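Local structure of DUF2019 domain-containing protein (Rhodopseudomonas palustris, 2I9C) at residues L17-T22 / F66-M71; Q76-T81 / E91-I96. The protein is of unknown function but folds as a small all-helical domain of the DUF2019 family, which is grouped with the tetratricopeptide-like helical repeat proteins. All coordinates share one frame; numbering follows the deposited sequence. Where two conformers were deposited one is given.

How the contacts relate
Following the chain from its N terminus, helix 11-30 supplies the first partner of contact 1, and the loop that enters helix 71-79 supplies the second, so that this contact closes a loop of 43 residues containing helix 34-53. Contact 2 begins only after contact 1 is complete: helix 71-79 turns back through a short connection to helix 86-99. The two contacts are therefore in series, neither nesting nor crossing, with centres about 12 Å apart. Phe18 and Leu80, and likewise Phe66 and Thr81, pack where the contacts meet. Segment 76-81, whose Gln76 and Leu80 touch helices 11-30 and 34-53, ties these helices to helix 86-99.

Contact 1 of 2, residues L17-T22 / F66-M71; sequences LFAKVT and FEYPNM
A loop-to-helix contact, in which Tyr68 meets Ala19, joins helix 11-30 of this all-helical domain to the N-cap loop that leads into helix 71-79. It is a small apolar touch with no hydrogen bond across it, and its centre is a CH-pi contact. Ala19 CB comes to 3.8 Å from Tyr68 CE1 and sits 4.2 Å from the ring centroid, off-centre and 29° from the ring normal. Tyr68 reaches the helix because its CG is anti to the backbone N (chi1 -167°). The ring is also braced within its own loop: Pro69 CD lies over one face, offset toward the rim, while Asn70 CB meets the edge in plane. Pro69 itself is the centre of an inverse gamma turn, closed by Asn70 N bonding to Tyr68 O.

One helical turn beyond Ala19, Thr22 brings its backbone O to 4.3 Å from Asn70 OD1, a mere approach of two acceptors. Asn70 stands at the N-cap of helix 71-79, and its OD1 caps Val73 N. In the conformer described here, Thr22 turns its hydroxyl back into its own helix: Phe18 O accepts both Thr22 N and Thr22 OG1, which arrive from opposite faces of the carbonyl plane, with Thr22 OG1 2.7 Å from Phe18 O.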
ATOM      1  N   LEU A  17       8.787   8.235  -1.491  1.00 27.73           N
ATOM      2  CA  LEU A  17       7.734   9.082  -0.895  1.00 27.54           C
ATOM      3  C   LEU A  17       6.537   8.223  -0.433  1.00 27.22           C
ATOM      4  O   LEU A  17       5.941   8.485   0.602  1.00 26.07           O
ATOM      5  CB  LEU A  17       7.277  10.172  -1.876  1.00 27.40           C
ATOM      6  CG  LEU A  17       6.245  11.163  -1.331  1.00 26.09           C
ATOM      7  CD1 LEU A  17       6.887  12.057  -0.179  1.00 27.21           C
ATOM      8  CD2 LEU A  17       5.719  12.049  -2.522  1.00 27.94           C
ATOM      9  N   PHE A  18       6.196   7.200  -1.208  1.00 27.38           N
ATOM     10  CA  PHE A  18       5.162   6.251  -0.792  1.00 28.15           C
ATOM     11  C   PHE A  18       5.498   5.719   0.629  1.00 28.21           C
ATOM     12  O   PHE A  18       4.628   5.667   1.502  1.00 27.99           O
ATOM     13  CB  PHE A  18       5.079   5.089  -1.801  1.00 27.65           C
ATOM     14  CG  PHE A  18       3.974   4.068  -1.496  1.00 29.25           C
ATOM     15  CD1 PHE A  18       2.759   4.094  -2.190  1.00 29.84           C
ATOM     16  CD2 PHE A  18       4.168   3.092  -0.525  1.00 31.73           C
ATOM     17  CE1 PHE A  18       1.764   3.141  -1.928  1.00 28.50           C
ATOM     18  CE2 PHE A  18       3.195   2.146  -0.236  1.00 27.28           C
ATOM     19  CZ  PHE A  18       1.992   2.167  -0.944  1.00 29.06           C
ATOM     20  N   ALA A  19       6.734   5.272   0.853  1.00 26.82           N
ATOM     21  CA  ALA A  19       7.068   4.737   2.172  1.00 27.27           C
ATOM     22  C   ALA A  19       6.989   5.812   3.285  1.00 27.72           C
ATOM     23  O   ALA A  19       6.506   5.538   4.390  1.00 26.22           O
ATOM     24  CB  ALA A  19       8.486   4.065   2.166  1.00 26.69           C
ATOM     25  N   LYS A  20       7.478   7.021   2.987  1.00 28.40           N
ATOM     26  CA  LYS A  20       7.452   8.119   3.973  0.50 28.63           C
ATOM     27  C   LYS A  20       6.017   8.459   4.363  1.00 28.18           C
ATOM     28  O   LYS A  20       5.730   8.611   5.539  1.00 27.73           O
ATOM     29  CB  LYS A  20       8.204   9.374   3.469  0.50 28.77           C
ATOM     30  CG  LYS A  20       8.365  10.506   4.519  0.50 28.16           C
ATOM     31  CD  LYS A  20       8.924  11.798   3.925  0.50 28.92           C
ATOM     32  CE  LYS A  20       9.768  12.541   4.967  0.50 32.52           C
ATOM     33  NZ  LYS A  20       9.287  13.934   5.181  0.50 32.61           N
ATOM     34  N   VAL A  21       5.119   8.585   3.385  1.00 28.95           N
ATOM     35  CA  VAL A  21       3.734   8.967   3.727  1.00 29.14           C
ATOM     36  C   VAL A  21       2.948   7.851   4.442  1.00 27.59           C
ATOM     37  O   VAL A  21       2.066   8.118   5.242  1.00 27.97           O
ATOM     38  CB  VAL A  21       2.907   9.592   2.509  1.00 29.27           C
ATOM     39  CG1 VAL A  21       3.691  10.612   1.805  1.00 29.86           C
ATOM     40  CG2 VAL A  21       2.489   8.537   1.545  1.00 30.85           C
ATOM     41  N   THR A  22       3.265   6.605   4.152  1.00 28.91           N
ATOM     42  CA  THR A  22       2.611   5.490   4.788  0.50 28.67           C
ATOM     43  C   THR A  22       3.153   5.206   6.215  1.00 29.68           C
ATOM     44  O   THR A  22       2.397   4.794   7.117  1.00 30.81           O
ATOM     45  CB  THR A  22       2.684   4.333   3.811  0.50 28.85           C
ATOM     46  OG1 THR A  22       2.227   4.835   2.538  0.50 27.82           O
ATOM     47  CG2 THR A  22       1.815   3.183   4.238  0.50 29.02           C
ATOM     48  N   PHE A  66       8.025  -4.563   0.667  1.00 31.21           N
ATOM     49  CA  PHE A  66       7.474  -5.680   1.479  1.00 30.29           C
ATOM     50  C   PHE A  66       8.363  -5.984   2.689  1.00 29.48           C
ATOM     51  O   PHE A  66       7.874  -6.593   3.641  1.00 30.25           O
ATOM     52  CB  PHE A  66       7.361  -6.959   0.650  1.00 29.25           C
ATOM     53  CG  PHE A  66       6.150  -7.016  -0.290  1.00 28.25           C
ATOM     54  CD1 PHE A  66       5.408  -5.881  -0.602  1.00 26.70           C
ATOM     55  CD2 PHE A  66       5.811  -8.233  -0.923  1.00 27.97           C
ATOM     56  CE1 PHE A  66       4.365  -5.954  -1.510  1.00 28.00           C
ATOM     57  CE2 PHE A  66       4.702  -8.319  -1.811  1.00 28.98           C
ATOM     58  CZ  PHE A  66       3.985  -7.188  -2.107  1.00 25.73           C
ATOM     59  N   GLU A  67       9.663  -5.652   2.619  1.00 28.02           N
ATOM     60  CA  GLU A  67      10.577  -5.819   3.765  1.00 28.55           C
ATOM     61  C   GLU A  67      10.743  -4.521   4.595  1.00 27.43           C
ATOM     62  O   GLU A  67      11.417  -4.511   5.612  1.00 26.73           O
ATOM     63  CB  GLU A  67      11.941  -6.383   3.335  1.00 29.55           C
ATOM     64  CG  GLU A  67      11.815  -7.722   2.642  1.00 33.01           C
ATOM     65  CD  GLU A  67      13.151  -8.272   2.232  1.00 37.31           C
ATOM     66  OE1 GLU A  67      14.157  -7.677   2.627  1.00 39.39           O
ATOM     67  OE2 GLU A  67      13.193  -9.277   1.505  1.00 39.53           O
ATOM     68  N   TYR A  68      10.081  -3.450   4.178  1.00 27.32           N
ATOM     69  CA  TYR A  68      10.158  -2.151   4.896  1.00 27.25           C
ATOM     70  C   TYR A  68       9.731  -2.344   6.394  1.00 26.84           C
ATOM     71  O   TYR A  68       8.713  -2.955   6.639  1.00 26.45           O
ATOM     72  CB  TYR A  68       9.294  -1.071   4.181  1.00 27.21           C
ATOM     73  CG  TYR A  68       9.599   0.312   4.708  1.00 26.87           C
ATOM     74  CD1 TYR A  68      10.522   1.142   4.037  1.00 28.05           C
ATOM     75  CD2 TYR A  68       9.076   0.745   5.936  1.00 24.78           C
ATOM     76  CE1 TYR A  68      10.891   2.371   4.549  1.00 26.30           C
ATOM     77  CE2 TYR A  68       9.458   1.981   6.482  1.00 26.48           C
ATOM     78  CZ  TYR A  68      10.334   2.787   5.760  1.00 29.33           C
ATOM     79  OH  TYR A  68      10.670   3.984   6.251  1.00 30.02           O
ATOM     80  N   PRO A  69      10.526  -1.825   7.377  1.00 27.49           N
ATOM     81  CA  PRO A  69      10.196  -2.048   8.793  1.00 26.30           C
ATOM     82  C   PRO A  69       9.030  -1.157   9.291  1.00 26.80           C
ATOM     83  O   PRO A  69       9.197  -0.305  10.189  1.00 27.18           O
ATOM     84  CB  PRO A  69      11.521  -1.716   9.509  1.00 26.43           C
ATOM     85  CG  PRO A  69      12.116  -0.598   8.666  1.00 27.64           C
ATOM     86  CD  PRO A  69      11.795  -1.049   7.225  1.00 26.08           C
ATOM     87  N   ASN A  70       7.847  -1.344   8.719  1.00 25.53           N
ATOM     88  CA  ASN A  70       6.663  -0.656   9.189  1.00 26.29           C
ATOM     89  C   ASN A  70       5.476  -1.434   8.627  1.00 25.84           C
ATOM     90  O   ASN A  70       5.454  -1.758   7.445  1.00 27.21           O
ATOM     91  CB  ASN A  70       6.625   0.823   8.772  1.00 24.97           C
ATOM     92  CG  ASN A  70       5.401   1.545   9.319  1.00 26.74           C
ATOM     93  OD1 ASN A  70       4.293   1.359   8.819  1.00 26.53           O
ATOM     94  ND2 ASN A  70       5.600   2.417  10.312  1.00 25.17           N
HETATM   95  N   MSE A  71       4.534  -1.787   9.474  1.00 24.90           N
HETATM   96  CA  MSE A  71       3.488  -2.737   9.049  1.00 26.72           C
HETATM   97  C   MSE A  71       2.477  -2.047   8.145  1.00 26.64           C
HETATM   98  O   MSE A  71       1.892  -2.681   7.235  1.00 27.98           O
HETATM   99  CB  MSE A  71       2.761  -3.337  10.262  1.00 26.46           C
HETATM  100  CG  MSE A  71       1.940  -4.606   9.924  1.00 26.38           C
HETATM  101 SE   MSE A  71       3.200  -6.062   9.231  1.00 37.21          SE
HETATM  102  CE  MSE A  71       3.989  -6.734  10.918  1.00 24.50           C
TER

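Contact 2 of 2, residues Q76-T81 / E91-I96; sequences QAAKLT and EQLEAI. With ACT (acetate ion), chain B.
Ala78 presses its methyl group against Gln92 and Leu93, packing helix 71-79 against helix 86-99 as a helical hairpin, consistent with the helical-repeat clan of the family. The direct contacts are all apolar. Ala78 CB lies 3.7 Å from Gln92 CG and 3.8 Å from Leu93 CD2, so a single methyl meets two successive side chains of the facing helix. The small residue lets the backbones come close, with Ala78 CA only 6.2 Å from Gln92 CA. Beside it the Lys79 chain crosses Leu93 at about a right angle and touches Leu93 CD2 through its CG.

Polar interactions lie around this apolar centre. Lys79 bends at chi3 and carries its amino group away from helix 86-99 to a salt bridge with Asp107. Gln92 has CG anti to the backbone N (chi1 178°) and then bends at chi2 (58°), which lets its methylenes pack on Ala78 while the amide reaches an acetate ion, probably from the crystallisation liquor. Gln92 NE2 donates to acetate O at 2.8 Å, with an N-H...O angle of 156°, and Arg74 NH1 binds the same ion. The acetate CH3 lies against the helix backbone, 3.4 Å from Ile96 CA. An alanine in place of Gln92 would probably leave a gap beside the Ala78 methyl and deprive the acetate of its amide donor. The chemistry thus divides one glutamine in two: its aliphatic part joins the helices, while in this crystal its amide, with Arg74, holds an acetate, which says nothing certain about a natural ligand.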
ATOM      1  N   GLN A  76       0.006  -1.608   2.846  1.00 26.25           N
ATOM      2  CA  GLN A  76      -0.412  -0.787   1.728  0.50 26.54           C
ATOM      3  C   GLN A  76       0.294  -1.198   0.442  1.00 26.93           C
ATOM      4  O   GLN A  76      -0.303  -1.179  -0.607  1.00 26.75           O
ATOM      5  CB  GLN A  76      -0.209   0.703   2.029  0.50 26.90           C
ATOM      6  CG  GLN A  76      -1.251   1.245   3.047  0.50 27.83           C
ATOM      7  CD  GLN A  76      -2.663   0.832   2.695  0.50 28.07           C
ATOM      8  OE1 GLN A  76      -3.141   1.125   1.613  0.50 28.75           O
ATOM      9  NE2 GLN A  76      -3.333   0.141   3.612  0.50 25.46           N
ATOM     10  N   ALA A  77       1.566  -1.549   0.549  1.00 25.65           N
ATOM     11  CA  ALA A  77       2.340  -2.008  -0.610  1.00 27.11           C
ATOM     12  C   ALA A  77       1.766  -3.327  -1.174  1.00 27.89           C
ATOM     13  O   ALA A  77       1.644  -3.474  -2.393  1.00 28.06           O
ATOM     14  CB  ALA A  77       3.868  -2.174  -0.255  1.00 26.33           C
ATOM     15  N   ALA A  78       1.367  -4.238  -0.295  1.00 27.96           N
ATOM     16  CA  ALA A  78       0.768  -5.486  -0.720  1.00 28.91           C
ATOM     17  C   ALA A  78      -0.615  -5.250  -1.303  1.00 29.00           C
ATOM     18  O   ALA A  78      -0.963  -5.797  -2.357  1.00 27.40           O
ATOM     19  CB  ALA A  78       0.718  -6.489   0.447  1.00 28.56           C
ATOM     20  N   LYS A  79      -1.415  -4.401  -0.655  1.00 29.94           N
ATOM     21  CA  LYS A  79      -2.738  -4.078  -1.239  1.00 30.30           C
ATOM     22  C   LYS A  79      -2.647  -3.465  -2.634  1.00 31.08           C
ATOM     23  O   LYS A  79      -3.420  -3.800  -3.510  1.00 29.90           O
ATOM     24  CB  LYS A  79      -3.561  -3.164  -0.320  1.00 31.68           C
ATOM     25  CG  LYS A  79      -4.126  -3.906   0.875  1.00 33.69           C
ATOM     26  CD  LYS A  79      -4.655  -3.002   1.947  1.00 38.92           C
ATOM     27  CE  LYS A  79      -5.984  -2.372   1.610  1.00 44.67           C
ATOM     28  NZ  LYS A  79      -6.289  -1.344   2.698  1.00 51.86           N
ATOM     29  N   LEU A  80      -1.679  -2.601  -2.843  1.00 32.02           N
ATOM     30  CA  LEU A  80      -1.559  -1.868  -4.118  1.00 32.87           C
ATOM     31  C   LEU A  80      -0.754  -2.617  -5.182  1.00 32.73           C
ATOM     32  O   LEU A  80      -0.591  -2.125  -6.310  1.00 33.69           O
ATOM     33  CB  LEU A  80      -0.928  -0.464  -3.874  1.00 32.47           C
ATOM     34  CG  LEU A  80      -1.940   0.524  -3.251  1.00 34.50           C
ATOM     35  CD1 LEU A  80      -1.274   1.813  -2.748  1.00 36.75           C
ATOM     36  CD2 LEU A  80      -2.983   0.881  -4.281  1.00 39.81           C
ATOM     37  N   THR A  81      -0.231  -3.794  -4.838  1.00 31.79           N
ATOM     38  CA  THR A  81       0.414  -4.621  -5.853  1.00 30.83           C
ATOM     39  C   THR A  81      -0.367  -5.885  -6.199  1.00 31.19           C
ATOM     40  O   THR A  81       0.137  -6.729  -6.960  1.00 32.14           O
ATOM     41  CB  THR A  81       1.880  -4.971  -5.495  1.00 31.18           C
ATOM     42  OG1 THR A  81       1.956  -5.563  -4.191  1.00 30.22           O
ATOM     43  CG2 THR A  81       2.732  -3.736  -5.495  1.00 29.98           C
ATOM     44  N   GLU A  91       0.710 -13.490  -0.771  1.00 31.74           N
ATOM     45  CA  GLU A  91       1.663 -14.051   0.198  1.00 33.41           C
ATOM     46  C   GLU A  91       2.019 -13.064   1.327  1.00 31.15           C
ATOM     47  O   GLU A  91       2.083 -13.445   2.509  1.00 30.96           O
ATOM     48  CB  GLU A  91       2.921 -14.518  -0.536  1.00 33.81           C
ATOM     49  CG  GLU A  91       4.017 -15.153   0.362  1.00 38.89           C
ATOM     50  CD  GLU A  91       5.341 -15.478  -0.390  1.00 39.03           C
ATOM     51  OE1 GLU A  91       5.871 -14.605  -1.143  1.00 42.10           O
ATOM     52  OE2 GLU A  91       5.860 -16.620  -0.194  1.00 45.14           O
ATOM     53  N   GLN A  92       2.278 -11.813   0.970  1.00 29.06           N
ATOM     54  CA  GLN A  92       2.547 -10.785   1.972  1.00 28.48           C
ATOM     55  C   GLN A  92       1.306 -10.513   2.834  1.00 28.13           C
ATOM     56  O   GLN A  92       1.410 -10.461   4.039  1.00 28.62           O
ATOM     57  CB  GLN A  92       3.076  -9.490   1.344  1.00 28.27           C
ATOM     58  CG  GLN A  92       3.333  -8.334   2.348  1.00 27.58           C
ATOM     59  CD  GLN A  92       4.302  -8.663   3.460  1.00 29.74           C
ATOM     60  OE1 GLN A  92       5.232  -9.488   3.302  1.00 32.67           O
ATOM     61  NE2 GLN A  92       4.093  -8.031   4.611  1.00 24.75           N
ATOM     62  N   LEU A  93       0.129 -10.437   2.236  1.00 27.01           N
ATOM     63  CA  LEU A  93      -1.051 -10.216   3.048  1.00 27.81           C
ATOM     64  C   LEU A  93      -1.237 -11.350   4.029  1.00 27.49           C
ATOM     65  O   LEU A  93      -1.664 -11.111   5.146  1.00 27.93           O
ATOM     66  CB  LEU A  93      -2.296 -10.036   2.170  1.00 27.31           C
ATOM     67  CG  LEU A  93      -2.393  -8.788   1.292  1.00 29.27           C
ATOM     68  CD1 LEU A  93      -3.650  -8.884   0.409  1.00 26.42           C
ATOM     69  CD2 LEU A  93      -2.460  -7.514   2.194  1.00 29.81           C
ATOM     70  N   GLU A  94      -0.955 -12.587   3.588  1.00 28.37           N
ATOM     71  CA  GLU A  94      -1.083 -13.770   4.420  1.00 29.05           C
ATOM     72  C   GLU A  94      -0.119 -13.704   5.593  1.00 27.69           C
ATOM     73  O   GLU A  94      -0.512 -14.031   6.684  1.00 28.40           O
ATOM     74  CB  GLU A  94      -0.903 -15.054   3.604  1.00 28.26           C
ATOM     75  CG  GLU A  94      -2.148 -15.329   2.702  1.00 31.19           C
ATOM     76  CD  GLU A  94      -2.007 -16.490   1.721  1.00 34.43           C
ATOM     77  OE1 GLU A  94      -0.868 -16.910   1.369  1.00 41.29           O
ATOM     78  OE2 GLU A  94      -3.072 -16.955   1.264  1.00 38.01           O
ATOM     79  N   ALA A  95       1.129 -13.297   5.351  1.00 27.36           N
ATOM     80  CA  ALA A  95       2.143 -13.033   6.428  1.00 26.96           C
ATOM     81  C   ALA A  95       1.706 -11.962   7.436  1.00 26.32           C
ATOM     82  O   ALA A  95       1.937 -12.114   8.632  1.00 25.86           O
ATOM     83  CB  ALA A  95       3.488 -12.652   5.814  1.00 26.67           C
ATOM     84  N   ILE A  96       1.132 -10.859   6.943  1.00 25.83           N
ATOM     85  CA  ILE A  96       0.537  -9.847   7.827  1.00 25.87           C
ATOM     86  C   ILE A  96      -0.587 -10.438   8.706  1.00 26.67           C
ATOM     87  O   ILE A  96      -0.555 -10.289   9.932  1.00 27.10           O
ATOM     88  CB  ILE A  96       0.087  -8.565   7.035  1.00 25.58           C
ATOM     89  CG1 ILE A  96       1.306  -7.976   6.300  1.00 24.13           C
ATOM     90  CG2 ILE A  96      -0.600  -7.508   8.007  1.00 25.22           C
ATOM     91  CD1 ILE A  96       0.913  -6.781   5.356  1.00 24.05           C
TER
HETATM   92  C   ACT B 124       5.125  -9.605   8.061  1.00 30.10           C
HETATM   93  O   ACT B 124       5.129  -8.764   7.086  1.00 26.02           O
HETATM   94  OXT ACT B 124       6.125 -10.417   8.465  1.00 27.92           O
HETATM   95  CH3 ACT B 124       3.822  -9.610   8.665  1.00 31.62           C